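Local coordinates for ThermoDBP-single stranded DNA binding protein (Thermoproteus tenax, PDB 3TEK) that binds single-stranded DNA and probably takes the place of the canonical single-stranded DNA-binding protein in the Thermoproteales, at residues 26-31 with 61-66; 39-44 with 91-96. All blocks are in the same frame, centred on the assembly; numbering follows the deposited sequence.

Contact 1 of 2, residues 26-31 with 61-66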
loop_
_atom_site.group_PDB
_atom_site.type_symbol
_atom_site.label_atom_id
_atom_site.label_comp_id
_atom_site.label_asym_id
_atom_site.label_seq_id
_atom_site.Cartn_x
_atom_site.Cartn_y
_atom_site.Cartn_z
ATOM N N VAL A 26 2.119 -9.508 -10.233
ATOM C CA VAL A 26 0.816 -9.030 -9.816
ATOM C C VAL A 26 0.845 -7.519 -9.742
ATOM O O VAL A 26 1.576 -6.940 -8.928
ATOM C CB VAL A 26 0.388 -9.630 -8.465
ATOM C CG1 VAL A 26 -1.067 -9.231 -8.142
ATOM C CG2 VAL A 26 0.526 -11.185 -8.478
ATOM N N LEU A 27 0.068 -6.887 -10.623
ATOM C CA LEU A 27 -0.193 -5.445 -10.524
ATOM C C LEU A 27 -1.305 -5.207 -9.507
ATOM O O LEU A 27 -2.395 -5.741 -9.656
ATOM C CB LEU A 27 -0.582 -4.879 -11.883
ATOM C CG LEU A 27 -0.927 -3.396 -11.985
ATOM C CD1 LEU A 27 0.186 -2.508 -11.449
ATOM C CD2 LEU A 27 -1.208 -3.055 -13.420
ATOM N N ILE A 28 -1.022 -4.424 -8.467
ATOM C CA ILE A 28 -1.997 -4.180 -7.430
ATOM C C ILE A 28 -2.335 -2.689 -7.366
ATOM O O ILE A 28 -1.452 -1.835 -7.256
ATOM C CB ILE A 28 -1.499 -4.626 -6.074
ATOM C CG1 ILE A 28 -1.115 -6.112 -6.096
ATOM C CG2 ILE A 28 -2.552 -4.355 -5.001
ATOM C CD1 ILE A 28 -0.643 -6.591 -4.778
ATOM N N ARG A 29 -3.630 -2.399 -7.439
ATOM C CA ARG A 29 -4.147 -1.064 -7.241
ATOM C C ARG A 29 -4.722 -1.031 -5.844
ATOM O O ARG A 29 -5.648 -1.776 -5.542
ATOM C CB ARG A 29 -5.231 -0.738 -8.269
ATOM C CG ARG A 29 -4.705 -0.697 -9.698
ATOM C CD ARG A 29 -5.796 -0.611 -10.752
ATOM N NE ARG A 29 -5.214 -0.878 -12.071
ATOM C CZ ARG A 29 -5.545 -1.871 -12.902
ATOM N NH1 ARG A 29 -6.519 -2.733 -12.614
ATOM N NH2 ARG A 29 -4.906 -1.980 -14.067
ATOM N N TRP A 30 -4.183 -0.154 -5.003
ATOM C CA TRP A 30 -4.506 -0.163 -3.589
ATOM C C TRP A 30 -4.944 1.212 -3.098
ATOM O O TRP A 30 -4.210 2.180 -3.228
ATOM C CB TRP A 30 -3.280 -0.667 -2.821
ATOM C CG TRP A 30 -3.367 -0.599 -1.328
ATOM C CD1 TRP A 30 -4.445 -0.890 -0.555
ATOM C CD2 TRP A 30 -2.320 -0.217 -0.428
ATOM N NE1 TRP A 30 -4.142 -0.720 0.767
ATOM C CE2 TRP A 30 -2.845 -0.301 0.880
ATOM C CE3 TRP A 30 -1.003 0.205 -0.599
ATOM C CZ2 TRP A 30 -2.092 0.005 2.017
ATOM C CZ3 TRP A 30 -0.253 0.510 0.532
ATOM C CH2 TRP A 30 -0.802 0.402 1.825
ATOM N N ASN A 31 -6.155 1.301 -2.570
ATOM C CA ASN A 31 -6.597 2.521 -1.891
ATOM C C ASN A 31 -6.635 2.260 -0.412
ATOM O O ASN A 31 -7.244 1.316 0.023
ATOM C CB ASN A 31 -7.974 3.002 -2.376
ATOM C CG ASN A 31 -8.361 4.412 -1.818
ATOM O OD1 ASN A 31 -7.950 4.810 -0.717
ATOM N ND2 ASN A 31 -9.157 5.158 -2.589
ATOM N N ALA A 61 -2.079 -10.425 0.119
ATOM C CA ALA A 61 -2.588 -11.796 0.304
ATOM C C ALA A 61 -3.850 -11.949 -0.508
ATOM O O ALA A 61 -4.009 -12.942 -1.213
ATOM C CB ALA A 61 -2.881 -12.078 1.773
ATOM N N GLY A 62 -4.731 -10.947 -0.413
ATOM C CA GLY A 62 -5.973 -10.910 -1.178
ATOM C C GLY A 62 -5.738 -10.964 -2.679
ATOM O O GLY A 62 -6.394 -11.723 -3.372
ATOM N N SER A 63 -4.795 -10.164 -3.181
ATOM C CA SER A 63 -4.470 -10.196 -4.613
ATOM C C SER A 63 -3.890 -11.564 -5.040
ATOM O O SER A 63 -4.186 -12.046 -6.124
ATOM C CB SER A 63 -3.522 -9.072 -4.999
ATOM O OG SER A 63 -4.072 -7.796 -4.653
ATOM N N LEU A 64 -3.078 -12.182 -4.196
ATOM C CA LEU A 64 -2.520 -13.469 -4.547
ATOM C C LEU A 64 -3.601 -14.557 -4.676
ATOM O O LEU A 64 -3.566 -15.366 -5.594
ATOM C CB LEU A 64 -1.423 -13.881 -3.561
ATOM C CG LEU A 64 -0.083 -13.142 -3.738
ATOM C CD1 LEU A 64 0.763 -13.307 -2.528
ATOM C CD2 LEU A 64 0.688 -13.585 -4.998
ATOM N N ARG A 65 -4.540 -14.548 -3.749
ATOM C CA ARG A 65 -5.706 -15.418 -3.808
ATOM C C ARG A 65 -6.540 -15.179 -5.057
ATOM O O ARG A 65 -6.950 -16.135 -5.701
ATOM C CB ARG A 65 -6.598 -15.216 -2.581
ATOM C CG ARG A 65 -5.997 -15.739 -1.319
ATOM C CD ARG A 65 -7.011 -15.756 -0.152
ATOM N NE ARG A 65 -6.329 -15.422 1.102
ATOM C CZ ARG A 65 -6.365 -14.237 1.716
ATOM N NH1 ARG A 65 -7.106 -13.235 1.237
ATOM N NH2 ARG A 65 -5.678 -14.073 2.844
ATOM N N GLU A 66 -6.800 -13.902 -5.365
ATOM C CA GLU A 66 -7.555 -13.508 -6.574
ATOM C C GLU A 66 -6.923 -14.094 -7.822
ATOM O O GLU A 66 -7.570 -14.806 -8.610
ATOM C CB GLU A 66 -7.560 -11.991 -6.733
ATOM C CG GLU A 66 -8.685 -11.290 -6.053
ATOM C CD GLU A 66 -9.953 -11.294 -6.905
ATOM O OE1 GLU A 66 -9.877 -10.919 -8.107
ATOM O OE2 GLU A 66 -11.019 -11.669 -6.364
#
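The hydroxyl of S63 is turned back along its own helix, where OG is hydrogen-bonded to the carbonyl O of A59, one turn earlier, and it also lies against the branched side chain of I28 on the facing strand. OG meets three carbons of that side chain: CD1 of I28 is 3.6 Å from S63 OG, CG1 is 3.7 Å away and CG2 3.8 Å. The bond to A59 satisfies the buried hydroxyl within the helix itself, leaving it to meet the strand by van der Waals contact alone. S63 can reach A59 because OG stands beside its own backbone N (chi1 -57°), the usual setting for a helical serine bonded to a carbonyl of the preceding turn. Its CB then rests beside V26 as well, with V26 CG1 4.0 Å from S63 CB. The second methyl of V26 serves a different neighbour: CG2 lies 4.2 Å from CD2 of L64, where the apolar branch ends of the two side chains meet. V26 thus spreads its branches over two successive helix residues, while I28, two places further along the strand, meets S63 alone. The small serine at the point of closest CA approach probably helps the backbones come near, the CA atoms of I28 and S63 being 7.1 Å apart. The segment axes approach to 9.6 Å, at 129° between their directions. This is one helix-on-sheet contact of an alpha+beta domain whose helices pack against a four-stranded antiparallel sheet. Strand 23-31 is an inner strand, with V26 and I28 paired through the backbone to L124 and L122 of strand 116-124, while S63 also touches V13 and S15 of strand 13-20, and L64 reaches I75 and F76 of helix 71-79.

Contact 2 of 2, residues 39-44 with 91-96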
loop_
_atom_site.group_PDB
_atom_site.type_symbol
_atom_site.label_atom_id
_atom_site.label_comp_id
_atom_site.label_asym_id
_atom_site.label_seq_id
_atom_site.Cartn_x
_atom_site.Cartn_y
_atom_site.Cartn_z
ATOM N N ARG A 39 -3.263 7.432 12.161
ATOM C CA ARG A 39 -3.777 6.059 12.020
ATOM C C ARG A 39 -2.950 5.258 11.051
ATOM O O ARG A 39 -2.612 4.108 11.304
ATOM C CB ARG A 39 -5.214 6.046 11.502
ATOM C CG ARG A 39 -6.269 6.549 12.471
ATOM C CD ARG A 39 -7.677 6.377 11.864
ATOM N NE ARG A 39 -7.877 5.073 11.217
ATOM C CZ ARG A 39 -8.058 3.912 11.846
ATOM N NH1 ARG A 39 -8.070 3.839 13.177
ATOM N NH2 ARG A 39 -8.227 2.802 11.132
ATOM N N LEU A 40 -2.636 5.877 9.924
ATOM C CA LEU A 40 -2.003 5.159 8.826
ATOM C C LEU A 40 -0.500 4.977 9.046
ATOM O O LEU A 40 0.028 3.874 8.857
ATOM C CB LEU A 40 -2.252 5.877 7.498
ATOM C CG LEU A 40 -1.597 5.225 6.269
ATOM C CD1 LEU A 40 -2.146 3.818 5.956
ATOM C CD2 LEU A 40 -1.735 6.202 5.089
ATOM N N PHE A 41 0.172 6.066 9.406
ATOM C CA PHE A 41 1.636 6.092 9.495
ATOM C C PHE A 41 2.161 6.119 10.923
ATOM O O PHE A 41 3.352 5.911 11.124
ATOM C CB PHE A 41 2.227 7.318 8.783
ATOM C CG PHE A 41 1.981 7.371 7.301
ATOM C CD1 PHE A 41 2.377 6.334 6.467
ATOM C CD2 PHE A 41 1.368 8.489 6.732
ATOM C CE1 PHE A 41 2.153 6.411 5.086
ATOM C CE2 PHE A 41 1.147 8.579 5.369
ATOM C CZ PHE A 41 1.534 7.534 4.539
ATOM N N GLY A 42 1.293 6.378 11.896
ATOM C CA GLY A 42 1.714 6.585 13.290
ATOM C C GLY A 42 1.230 5.527 14.271
ATOM O O GLY A 42 0.943 4.386 13.888
ATOM N N ARG A 43 1.115 5.917 15.540
ATOM C CA ARG A 43 0.826 4.968 16.626
ATOM C C ARG A 43 -0.658 4.874 17.035
ATOM O O ARG A 43 -0.985 4.168 17.991
ATOM C CB ARG A 43 1.675 5.318 17.855
ATOM C CG ARG A 43 1.074 6.406 18.739
ATOM C CD ARG A 43 2.138 7.190 19.475
ATOM N NE ARG A 43 1.640 8.467 19.983
ATOM C CZ ARG A 43 1.358 9.532 19.230
ATOM N NH1 ARG A 43 1.504 9.495 17.908
ATOM N NH2 ARG A 43 0.914 10.644 19.804
ATOM N N TYR A 44 -1.542 5.582 16.329
ATOM C CA TYR A 44 -2.975 5.616 16.676
ATOM C C TYR A 44 -3.796 4.507 16.002
ATOM O O TYR A 44 -4.982 4.347 16.293
ATOM C CB TYR A 44 -3.588 6.983 16.334
ATOM C CG TYR A 44 -3.084 8.131 17.190
ATOM C CD1 TYR A 44 -3.588 8.344 18.473
ATOM C CD2 TYR A 44 -2.115 9.014 16.710
ATOM C CE1 TYR A 44 -3.133 9.403 19.259
ATOM C CE2 TYR A 44 -1.652 10.074 17.485
ATOM C CZ TYR A 44 -2.165 10.264 18.757
ATOM O OH TYR A 44 -1.714 11.311 19.529
ATOM N N GLU A 91 10.385 -0.223 2.454
ATOM C CA GLU A 91 10.820 0.826 1.525
ATOM C C GLU A 91 9.611 1.557 0.975
ATOM O O GLU A 91 9.644 2.761 0.793
ATOM C CB GLU A 91 11.670 0.232 0.383
ATOM C CG GLU A 91 13.101 -0.127 0.814
ATOM C CD GLU A 91 13.880 -0.878 -0.245
ATOM O OE1 GLU A 91 13.433 -0.877 -1.395
ATOM O OE2 GLU A 91 14.955 -1.467 0.058
ATOM N N LEU A 92 8.533 0.811 0.724
ATOM C CA LEU A 92 7.241 1.400 0.364
ATOM C C LEU A 92 6.669 2.314 1.455
ATOM O O LEU A 92 6.161 3.408 1.166
ATOM C CB LEU A 92 6.232 0.289 0.054
ATOM C CG LEU A 92 4.828 0.737 -0.305
ATOM C CD1 LEU A 92 4.833 1.740 -1.469
ATOM C CD2 LEU A 92 3.969 -0.538 -0.606
ATOM N N PHE A 93 6.726 1.842 2.696
ATOM C CA PHE A 93 6.197 2.587 3.828
ATOM C C PHE A 93 6.952 3.915 3.981
ATOM O O PHE A 93 6.345 4.979 4.112
ATOM C CB PHE A 93 6.318 1.738 5.091
ATOM C CG PHE A 93 6.005 2.478 6.379
ATOM C CD1 PHE A 93 4.693 2.703 6.774
ATOM C CD2 PHE A 93 7.035 2.891 7.227
ATOM C CE1 PHE A 93 4.401 3.357 8.007
ATOM C CE2 PHE A 93 6.757 3.526 8.443
ATOM C CZ PHE A 93 5.439 3.757 8.821
ATOM N N ASP A 94 8.277 3.831 3.941
ATOM C CA ASP A 94 9.132 5.015 4.062
ATOM C C ASP A 94 8.955 5.981 2.904
ATOM O O ASP A 94 8.889 7.170 3.118
ATOM C CB ASP A 94 10.611 4.630 4.141
ATOM C CG ASP A 94 10.998 4.116 5.505
ATOM O OD1 ASP A 94 10.087 3.902 6.349
ATOM O OD2 ASP A 94 12.222 3.930 5.749
ATOM N N GLY A 95 8.899 5.449 1.687
ATOM C CA GLY A 95 8.722 6.266 0.512
ATOM C C GLY A 95 7.370 6.963 0.490
ATOM O O GLY A 95 7.294 8.137 0.126
ATOM N N LEU A 96 6.304 6.245 0.849
ATOM C CA LEU A 96 4.965 6.845 0.908
ATOM C C LEU A 96 4.842 7.887 2.005
ATOM O O LEU A 96 4.239 8.927 1.792
ATOM C CB LEU A 96 3.882 5.811 1.123
ATOM C CG LEU A 96 3.127 5.331 -0.131
ATOM C CD1 LEU A 96 2.350 4.061 0.205
ATOM C CD2 LEU A 96 2.197 6.418 -0.721
#
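The backbone at 39-44, part of which belongs to the short helix 37-41, passes the long helix 83-108 at a distance, the CA atoms of F41 and F93 being 8.1 Å apart, and the gap between them is filled by aromatic side chains. The contact belongs to the hydrophobic core of the helical layer that packs on the four-stranded antiparallel sheet. The side chains of F41 and F93 pass one another, each running toward the other's segment. CE1 of F93 comes to the edge of the F41 ring, near its plane, 3.9 Å from F41 CD1, while F41 CD1 itself stands above the plane of the F93 ring but out beyond its rim. The two planes are inclined at about 63°. F93 points its CG anti to the backbone N (chi1 171°), which carries the ring out from the helix to the neighbouring backbone. There its edge faces carbonyl oxygens, with F93 CZ 3.8 Å from F41 O and F93 CE1 4.5 Å from L40 O; at these distances any C-H to oxygen attraction is at most slight. One face of the F41 ring is covered within its own segment by L40, whose CD2 stands 3.6 Å above the ring plane, toward the rim. Helix 52-68 closes the cluster: F93 meets F52 edge-to-face and also the ring of F53, and L96 leans on F52 as well as on W133 of the sheet. The far end of the F41 ring reaches the next turn of helix 83-108, where CZ comes within 4.1 Å of L96 O and CE1 lies 4.4 Å from L96 CB.

Overall arrangement
Both contacts are buried, yet they lie on opposite sides of the chain's centre, their own centres 19 Å apart. Contact 1 joins helix to sheet, its closer backbones met by aliphatic branches and one serine; contact 2 joins a short helix to the longest one and fills its wider spacing with two phenylalanine rings. Helix 52-68 links them, providing one side of contact 1 and, through F52 and F53, part of the aromatic surroundings of contact 2. The segments alternate along the sequence, strand 23-31 being followed by helix 37-41 and that by helix 52-68, and together they tie sheet and helical layer together.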